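Local coordinates for leucine-rich repeat protein (Bacteroides thetaiotaomicron, PDB 4ECN), which is of unknown function but, as an extracellular leucine-rich repeat protein, probably binds other proteins, at residues V158-M163 / K174-T179. Residues are numbered along the deposited sequence; the frame is centred on the assembly and turned at random.
Sequences VDVTVM and KGMKVT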
ATOM      1  N   VAL A 158      33.077 -24.690  13.891  1.00 60.49           N
ATOM      2  CA  VAL A 158      32.951 -23.247  14.015  1.00 58.79           C
ATOM      3  C   VAL A 158      32.652 -22.614  12.627  1.00 61.48           C
ATOM      4  O   VAL A 158      32.989 -23.181  11.581  1.00 61.04           O
ATOM      5  CB  VAL A 158      34.212 -22.626  14.674  1.00 62.48           C
ATOM      6  CG1 VAL A 158      35.383 -22.531  13.701  1.00 61.83           C
ATOM      7  CG2 VAL A 158      33.903 -21.266  15.283  1.00 62.19           C
ATOM      8  N   ASP A 159      31.981 -21.442  12.652  1.00 56.46           N
ATOM      9  CA  ASP A 159      31.684 -20.576  11.505  1.00 54.05           C
ATOM     10  C   ASP A 159      32.364 -19.281  11.742  1.00 56.24           C
ATOM     11  O   ASP A 159      32.066 -18.661  12.757  1.00 56.03           O
ATOM     12  CB  ASP A 159      30.161 -20.361  11.289  1.00 54.66           C
ATOM     13  CG  ASP A 159      29.342 -21.549  10.824  1.00 59.67           C
ATOM     14  OD1 ASP A 159      29.870 -22.372  10.067  1.00 59.65           O
ATOM     15  OD2 ASP A 159      28.151 -21.598  11.143  1.00 66.34           O
ATOM     16  N   VAL A 160      33.313 -18.860  10.896  1.00 52.24           N
ATOM     17  CA  VAL A 160      33.883 -17.557  11.213  1.00 51.41           C
ATOM     18  C   VAL A 160      33.663 -16.616  10.021  1.00 52.85           C
ATOM     19  O   VAL A 160      33.688 -17.022   8.855  1.00 50.95           O
ATOM     20  CB  VAL A 160      35.364 -17.534  11.703  1.00 56.00           C
ATOM     21  CG1 VAL A 160      35.619 -18.609  12.761  1.00 56.71           C
ATOM     22  CG2 VAL A 160      36.375 -17.634  10.572  1.00 55.79           C
ATOM     23  N   THR A 161      33.378 -15.357  10.366  1.00 49.25           N
ATOM     24  CA  THR A 161      33.251 -14.221   9.471  1.00 48.05           C
ATOM     25  C   THR A 161      34.494 -13.394   9.613  1.00 52.53           C
ATOM     26  O   THR A 161      34.809 -12.939  10.723  1.00 51.92           O
ATOM     27  CB  THR A 161      31.988 -13.374   9.759  1.00 53.73           C
ATOM     28  OG1 THR A 161      30.869 -14.202  10.051  1.00 58.34           O
ATOM     29  CG2 THR A 161      31.677 -12.371   8.642  1.00 45.21           C
ATOM     30  N   VAL A 162      35.205 -13.195   8.503  1.00 49.65           N
ATOM     31  CA  VAL A 162      36.387 -12.340   8.479  1.00 49.50           C
ATOM     32  C   VAL A 162      36.039 -11.110   7.705  1.00 53.37           C
ATOM     33  O   VAL A 162      35.298 -11.215   6.731  1.00 54.74           O
ATOM     34  CB  VAL A 162      37.653 -13.028   7.915  1.00 53.26           C
ATOM     35  CG1 VAL A 162      38.128 -14.151   8.835  1.00 53.37           C
ATOM     36  CG2 VAL A 162      37.444 -13.516   6.481  1.00 52.54           C
HETATM   37  N   MSE A 163      36.556  -9.950   8.108  1.00 48.10           N
HETATM   38  CA  MSE A 163      36.305  -8.715   7.365  1.00 46.29           C
HETATM   39  C   MSE A 163      37.618  -8.120   6.951  1.00 50.02           C
HETATM   40  O   MSE A 163      38.514  -8.002   7.779  1.00 50.47           O
HETATM   41  CB  MSE A 163      35.489  -7.714   8.190  1.00 47.79           C
HETATM   42  CG  MSE A 163      34.929  -6.555   7.375  1.00 53.63           C
HETATM   43 SE   MSE A 163      34.205  -5.118   8.495  0.75 60.32          SE
HETATM   44  CE  MSE A 163      35.917  -4.359   9.195  1.00 57.86           C
ATOM     45  N   LYS A 174      32.274 -21.436   6.583  1.00 52.86           N
ATOM     46  CA  LYS A 174      31.288 -22.255   7.268  1.00 52.23           C
ATOM     47  C   LYS A 174      31.750 -23.690   7.542  1.00 59.01           C
ATOM     48  O   LYS A 174      32.512 -24.273   6.771  1.00 60.19           O
ATOM     49  CB  LYS A 174      29.983 -22.282   6.462  1.00 52.27           C
ATOM     50  CG  LYS A 174      29.207 -20.961   6.555  1.00 64.14           C
ATOM     51  CD  LYS A 174      27.849 -20.984   5.830  1.00 78.88           C
ATOM     52  CE  LYS A 174      27.067 -19.682   5.901  1.00 89.58           C
ATOM     53  NZ  LYS A 174      26.603 -19.354   7.282  1.00102.29           N
ATOM     54  N   GLY A 175      31.263 -24.204   8.677  1.00 55.49           N
ATOM     55  CA  GLY A 175      31.457 -25.545   9.204  1.00 56.04           C
ATOM     56  C   GLY A 175      32.874 -26.072   9.253  1.00 62.64           C
ATOM     57  O   GLY A 175      33.097 -27.227   8.881  1.00 65.53           O
HETATM   58  N   MSE A 176      33.837 -25.267   9.732  1.00 57.36           N
HETATM   59  CA  MSE A 176      35.227 -25.707   9.850  1.00 57.02           C
HETATM   60  C   MSE A 176      35.389 -26.627  11.065  1.00 65.87           C
HETATM   61  O   MSE A 176      34.862 -26.297  12.135  1.00 65.76           O
HETATM   62  CB  MSE A 176      36.181 -24.514   9.948  1.00 58.24           C
HETATM   63  CG  MSE A 176      36.231 -23.642   8.681  1.00 63.59           C
HETATM   64 SE   MSE A 176      37.455 -22.123   8.859  0.75 69.65          SE
HETATM   65  CE  MSE A 176      36.642 -21.276  10.399  1.00 65.94           C
ATOM     66  N   LYS A 177      36.108 -27.785  10.901  1.00 64.93           N
ATOM     67  CA  LYS A 177      36.309 -28.736  11.998  1.00 66.11           C
ATOM     68  C   LYS A 177      37.418 -28.246  12.933  1.00 71.76           C
ATOM     69  O   LYS A 177      38.558 -28.023  12.520  1.00 71.88           O
ATOM     70  CB  LYS A 177      36.616 -30.158  11.502  1.00 69.65           C
ATOM     71  CG  LYS A 177      36.536 -31.200  12.618  1.00 83.97           C
ATOM     72  CD  LYS A 177      37.097 -32.553  12.216  1.00 94.63           C
ATOM     73  CE  LYS A 177      37.318 -33.474  13.401  1.00108.38           C
ATOM     74  NZ  LYS A 177      38.403 -32.994  14.313  1.00117.16           N
ATOM     75  N   VAL A 178      37.050 -28.105  14.204  1.00 70.21           N
ATOM     76  CA  VAL A 178      37.893 -27.652  15.300  1.00 71.63           C
ATOM     77  C   VAL A 178      38.612 -28.877  15.882  1.00 81.95           C
ATOM     78  O   VAL A 178      37.959 -29.795  16.385  1.00 82.40           O
ATOM     79  CB  VAL A 178      37.030 -26.895  16.357  1.00 75.18           C
ATOM     80  CG1 VAL A 178      37.856 -26.468  17.554  1.00 75.47           C
ATOM     81  CG2 VAL A 178      36.320 -25.683  15.747  1.00 74.01           C
ATOM     82  N   THR A 179      39.953 -28.902  15.784  1.00 82.38           N
ATOM     83  CA  THR A 179      40.807 -29.980  16.296  1.00 84.10           C
ATOM     84  C   THR A 179      41.386 -29.519  17.668  1.00 91.79           C
ATOM     85  O   THR A 179      42.309 -28.695  17.725  1.00 91.46           O
ATOM     86  CB  THR A 179      41.869 -30.328  15.239  1.00 87.21           C
ATOM     87  OG1 THR A 179      41.199 -30.810  14.073  1.00 85.37           O
ATOM     88  CG2 THR A 179      42.854 -31.362  15.712  1.00 83.80           C
TER
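Val158 and Met176 form an antiparallel hydrogen-bonded pair: Val158 N donates to Met176 O at 3.0 Å and Met176 N to Val158 O at 2.9 Å, while the axes of the short segments 158-163 and 176-179 stand at 114° and the backbone of 174-179 turns a corner at Gly175. At that corner, where the glycine has positive phi, the carboxylate of Asp159 adds a side-chain bond to the backbone. Its OD1 accepts the N-H of Gly175 in a nearly straight bond of 2.7 Å (172°), met almost along the C-O axis, and the same oxygen lies beside the CB of Lys174. The other oxygen, OD2, is hydrogen-bonded to Tyr224 of strand 214-227, so both oxygens of this buried carboxylate have a partner, which should restrain its rotation. Strands 157-164 and 170-179 make a beta hairpin in the second DUF4458 region, a transthyretin-clan unit on the N-terminal side of the leucine-rich repeats. On the face of the sheet that carries Val158 and Met176, the selenomethionine chain of Met176 is extended to SE and then bends (chi3 -58°), bringing CE 3.7 Å from Val160 CG2 and also against Val160 CG1 and Val158 CG1. Two residues further along, Val178 sets CG2 3.9 Å from Val158 CB, the two side chains crossing at about a right angle. Phe135 of strand 130-139 packs against Val160 and Met176, and Cys205 of the neighbouring strand 202-212 joins this apolar cluster through Val158 and Met176.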